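PDB 2WA2: Non-structural protein 5, which probably methylates the viral RNA cap at guanine N7 and ribose 2'-O, using S-adenosylmethionine as the methyl donor. Local coordinates for residues Gly67-Ala72 against Val219-Asn224; Ser168-Val173 against Val191-Pro196. The protein carries 4 engineered substitutions. All coordinates share one frame; numbering follows the deposited sequence.

How the contacts relate
The two contacts lie about 17 Å apart centre to centre, and their nearest atoms come within about 5 Å without touching. That approach is made by two lysine ends, Lys-70 NZ of contact 1 and Lys-192 NZ of contact 2, which are 5.0 Å apart. Glu-228 joins them, forming salt bridges to Lys-70 through OE2 and to Lys-192 through OE1. The side chain of Lys-70 is about 7 Å from the bound S-adenosylmethionine and that of Lys-192 about 6 Å. In sequence, contact 2 falls between the two segments of contact 1. Contact 1 packs a helix on a turn, contact 2 a helix on the central sheet.

Contact 1: residues Gly67-Ala72 against Val219-Asn224; sequences GTAKLA and VPLSRN
Lys-70 passes Val-219, Leu-221 and Ser-222 of the turn Val-219 to Ser-222, and its chain can be followed past each of them. CB starts 5.0 Å from Val-219 CB. With chi1 at -76°, CG swings away from the lysine's own carbonyl and comes to 4.2 Å from Val-219 CG1, and it also faces the CB of Leu-221; the lysine and valine side chains cross at about a right angle. After an extended step to CD the chain bends at chi3 (57°), which brings CE within 4.1 Å of Ser-222 OG. NZ then runs beyond the turn to a salt bridge with Glu-228 OE2. Ser-222 OG bonds to that same carboxylate oxygen, so the turn supplies a second polar group holding the glutamate in place.

Ala-69, one position before Lys-70, receives Leu-221. The leucine CD1 methyl sits 3.8 Å from Ala-69 CB and reaches the backbone as well, 3.5 Å from Ala-69 O. Val-219 to Ser-222 form a type I beta turn, closed by the bond from Ser-222 N to Val-219 O (2.9 Å), and the turn puts Val-219, Leu-221 and Ser-222 on the side facing the helix. Trp-73, one turn further along helix 66-76, extends the packing onto Val-219, Pro-220 and Leu-221.

Gly-67, at the start of this part of the helix, touches the bound S-adenosylmethionine. By sequence and position, Lys-70 and Glu-228, with Asp-155 and Lys-192, match the Lys-Asp-Lys-Glu tetrad of FtsJ-like 2'-O-methyltransferases, so the arrangement is consistent with the edge of that family's active site.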
# COMPACT_ATOMS: atom_id res chain seq x y z
N GLY A 67 -6.56 -4.72 -6.96
CA GLY A 67 -5.20 -4.92 -6.44
C GLY A 67 -4.22 -5.06 -7.59
O GLY A 67 -3.16 -4.43 -7.60
N THR A 68 -4.59 -5.87 -8.57
CA THR A 68 -3.76 -6.06 -9.75
C THR A 68 -3.54 -4.73 -10.47
O THR A 68 -2.41 -4.38 -10.79
CB THR A 68 -4.39 -7.08 -10.72
OG1 THR A 68 -4.42 -8.36 -10.07
CG2 THR A 68 -3.59 -7.20 -12.02
N ALA A 69 -4.63 -4.00 -10.69
CA ALA A 69 -4.56 -2.77 -11.47
C ALA A 69 -3.65 -1.76 -10.79
O ALA A 69 -2.89 -1.07 -11.46
CB ALA A 69 -5.97 -2.19 -11.67
N LYS A 70 -3.72 -1.68 -9.46
CA LYS A 70 -2.93 -0.70 -8.71
C LYS A 70 -1.45 -1.04 -8.78
O LYS A 70 -0.65 -0.16 -9.07
CB LYS A 70 -3.39 -0.60 -7.26
CG LYS A 70 -4.70 0.19 -7.09
CD LYS A 70 -5.41 -0.03 -5.74
CE LYS A 70 -4.55 0.28 -4.54
NZ LYS A 70 -5.30 -0.03 -3.26
N LEU A 71 -1.10 -2.31 -8.55
CA LEU A 71 0.34 -2.68 -8.58
C LEU A 71 0.86 -2.52 -10.00
O LEU A 71 1.98 -2.07 -10.18
CB LEU A 71 0.59 -4.10 -8.09
CG LEU A 71 2.06 -4.53 -7.99
CD1 LEU A 71 2.88 -3.52 -7.19
CD2 LEU A 71 2.21 -5.96 -7.46
N ALA A 72 0.04 -2.89 -10.98
CA ALA A 72 0.42 -2.77 -12.40
C ALA A 72 0.71 -1.31 -12.78
O ALA A 72 1.69 -1.02 -13.49
CB ALA A 72 -0.67 -3.40 -13.35
N VAL A 219 -1.89 6.52 -6.39
CA VAL A 219 -2.35 5.82 -7.58
C VAL A 219 -3.74 6.40 -7.93
O VAL A 219 -4.63 6.43 -7.08
CB VAL A 219 -2.41 4.31 -7.32
CG1 VAL A 219 -2.74 3.57 -8.59
CG2 VAL A 219 -1.07 3.83 -6.74
N PRO A 220 -3.92 6.91 -9.15
CA PRO A 220 -5.19 7.54 -9.56
C PRO A 220 -6.37 6.58 -9.63
O PRO A 220 -7.53 7.02 -9.68
CB PRO A 220 -4.88 8.13 -10.95
CG PRO A 220 -3.69 7.38 -11.43
CD PRO A 220 -2.88 7.03 -10.20
N LEU A 221 -6.06 5.28 -9.66
CA LEU A 221 -7.05 4.21 -9.50
C LEU A 221 -7.62 4.08 -8.09
O LEU A 221 -8.66 3.45 -7.89
CB LEU A 221 -6.44 2.87 -9.91
CG LEU A 221 -6.08 2.71 -11.40
CD1 LEU A 221 -5.15 1.54 -11.58
CD2 LEU A 221 -7.32 2.41 -12.14
N SER A 222 -6.92 4.61 -7.08
CA SER A 222 -7.48 4.57 -5.72
C SER A 222 -8.77 5.38 -5.68
O SER A 222 -8.86 6.45 -6.28
CB SER A 222 -6.51 5.15 -4.69
OG SER A 222 -5.39 4.33 -4.53
N ARG A 223 -9.75 4.89 -4.91
CA ARG A 223 -11.04 5.58 -4.77
C ARG A 223 -10.91 6.82 -3.89
O ARG A 223 -10.02 6.93 -3.04
CB ARG A 223 -12.09 4.65 -4.19
CG ARG A 223 -12.45 3.46 -5.09
CD ARG A 223 -13.72 2.84 -4.52
NE ARG A 223 -14.09 1.60 -5.18
CZ ARG A 223 -14.02 0.40 -4.61
NH1 ARG A 223 -13.59 0.26 -3.36
NH2 ARG A 223 -14.39 -0.68 -5.30
N ASN A 224 -11.82 7.77 -4.06
CA ASN A 224 -11.71 9.01 -3.31
C ASN A 224 -12.02 8.81 -1.83
O ASN A 224 -11.67 9.65 -1.01
CB ASN A 224 -12.64 10.08 -3.87
CG ASN A 224 -12.31 10.47 -5.32
OD1 ASN A 224 -11.14 10.55 -5.72
ND2 ASN A 224 -13.35 10.73 -6.11

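Contact 2: residues Ser168-Val173 against Val191-Pro196; sequences SRTLTV and VKVLNP
Thr-170 sits where strand 188-193 ends, one branch of its side chain on the strand and the other on the loop that follows. Asn-195 N donates a hydrogen bond to Thr-170 OG1 (3.2 Å, 156° at the hydrogen), and Leu-194 CB lies 3.5 Å from the same oxygen. A chi1 of -62° turns OG1 to this amide and leaves CG2 for Val-193 CG1, 3.5 Å away, the two side chains crossing at about a right angle. CG2 also comes 3.8 Å from Asn-195 O, a buried carbonyl oxygen with no polar partner. One helical turn on, Val-173 CG1 touches Val-191 CG1 at 4.0 Å, the two valines passing side by side, pointing opposite ways.

In the second shell, Thr-170 OG1 also bonds to Glu-166 O, one turn back in its helix, which sets the hydroxyl's rotation. Asn-195 ND2 binds Ala-163 O at the start of that helix, while OD1 takes Ser-198 N. Lys-192 NZ leads away to Gly-157 O and Glu-228.

Segments 168-173 and 191-193 run roughly antiparallel (157°), axes 8.9 Å apart at closest approach: packing within the beta-alpha-beta crossover 151-154, 163-183, 188-193 of the Rossmann-like methyltransferase fold.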
# COMPACT_ATOMS: atom_id res chain seq x y z
N SER A 168 -2.44 4.54 13.69
CA SER A 168 -1.76 3.52 14.50
C SER A 168 -1.41 2.29 13.69
O SER A 168 -0.30 1.76 13.79
CB SER A 168 -2.67 3.11 15.69
OG SER A 168 -2.61 4.15 16.64
N ARG A 169 -2.36 1.82 12.87
CA ARG A 169 -2.09 0.66 12.02
C ARG A 169 -1.03 0.96 10.98
O ARG A 169 -0.20 0.10 10.66
CB ARG A 169 -3.35 0.20 11.30
CG ARG A 169 -4.46 -0.17 12.23
CD ARG A 169 -5.69 -0.41 11.44
NE ARG A 169 -6.76 -0.86 12.32
CZ ARG A 169 -8.01 -1.12 11.93
NH1 ARG A 169 -8.38 -1.01 10.65
NH2 ARG A 169 -8.89 -1.51 12.84
N THR A 170 -1.06 2.18 10.44
CA THR A 170 -0.06 2.61 9.45
C THR A 170 1.33 2.60 10.06
O THR A 170 2.26 2.08 9.46
CB THR A 170 -0.41 3.99 8.89
OG1 THR A 170 -1.68 3.90 8.23
CG2 THR A 170 0.65 4.44 7.83
N LEU A 171 1.45 3.18 11.26
CA LEU A 171 2.72 3.19 11.99
C LEU A 171 3.26 1.81 12.23
O LEU A 171 4.47 1.57 12.07
CB LEU A 171 2.59 3.96 13.29
CG LEU A 171 2.51 5.48 13.21
CD1 LEU A 171 2.54 6.03 14.60
CD2 LEU A 171 3.67 6.11 12.32
N THR A 172 2.38 0.89 12.62
CA THR A 172 2.79 -0.49 12.82
C THR A 172 3.37 -1.11 11.56
O THR A 172 4.41 -1.75 11.63
CB THR A 172 1.60 -1.35 13.34
OG1 THR A 172 1.25 -0.86 14.64
CG2 THR A 172 1.99 -2.82 13.44
N VAL A 173 2.69 -0.94 10.43
CA VAL A 173 3.20 -1.43 9.13
C VAL A 173 4.58 -0.83 8.80
O VAL A 173 5.51 -1.55 8.44
CB VAL A 173 2.21 -1.16 8.00
CG1 VAL A 173 2.80 -1.45 6.62
CG2 VAL A 173 0.93 -1.98 8.21
N VAL A 191 4.87 -0.16 -0.54
CA VAL A 191 4.21 -0.33 0.76
C VAL A 191 2.98 0.59 0.83
O VAL A 191 3.11 1.82 0.70
CB VAL A 191 5.18 -0.00 1.92
CG1 VAL A 191 4.46 -0.16 3.24
CG2 VAL A 191 6.47 -0.94 1.86
N LYS A 192 1.81 0.00 1.07
CA LYS A 192 0.61 0.81 1.36
C LYS A 192 0.77 1.68 2.62
O LYS A 192 1.20 1.20 3.68
CB LYS A 192 -0.62 -0.07 1.48
CG LYS A 192 -1.93 0.73 1.54
CD LYS A 192 -3.17 -0.20 1.57
CE LYS A 192 -4.38 0.60 1.97
NZ LYS A 192 -5.66 -0.17 1.71
N VAL A 193 0.39 2.96 2.49
CA VAL A 193 0.34 3.88 3.62
C VAL A 193 -1.11 4.33 3.73
O VAL A 193 -1.56 5.21 3.02
CB VAL A 193 1.31 5.09 3.45
CG1 VAL A 193 1.33 5.96 4.72
CG2 VAL A 193 2.75 4.60 3.13
N LEU A 194 -1.87 3.68 4.62
CA LEU A 194 -3.32 3.88 4.66
C LEU A 194 -3.68 5.32 5.02
O LEU A 194 -4.54 5.91 4.40
CB LEU A 194 -3.92 2.96 5.74
CG LEU A 194 -5.41 3.17 6.01
CD1 LEU A 194 -6.21 2.83 4.76
CD2 LEU A 194 -5.79 2.28 7.23
N ASN A 195 -3.02 5.84 6.06
CA ASN A 195 -3.24 7.23 6.49
C ASN A 195 -1.89 7.92 6.44
O ASN A 195 -1.12 7.81 7.42
CB ASN A 195 -3.78 7.26 7.93
CG ASN A 195 -3.87 8.68 8.51
OD1 ASN A 195 -3.30 9.64 7.97
ND2 ASN A 195 -4.58 8.81 9.63
N PRO A 196 -1.59 8.61 5.32
CA PRO A 196 -0.31 9.28 5.16
C PRO A 196 -0.29 10.73 5.67
O PRO A 196 0.78 11.32 5.64
CB PRO A 196 -0.13 9.29 3.64
CG PRO A 196 -1.52 9.48 3.13
CD PRO A 196 -2.42 8.71 4.10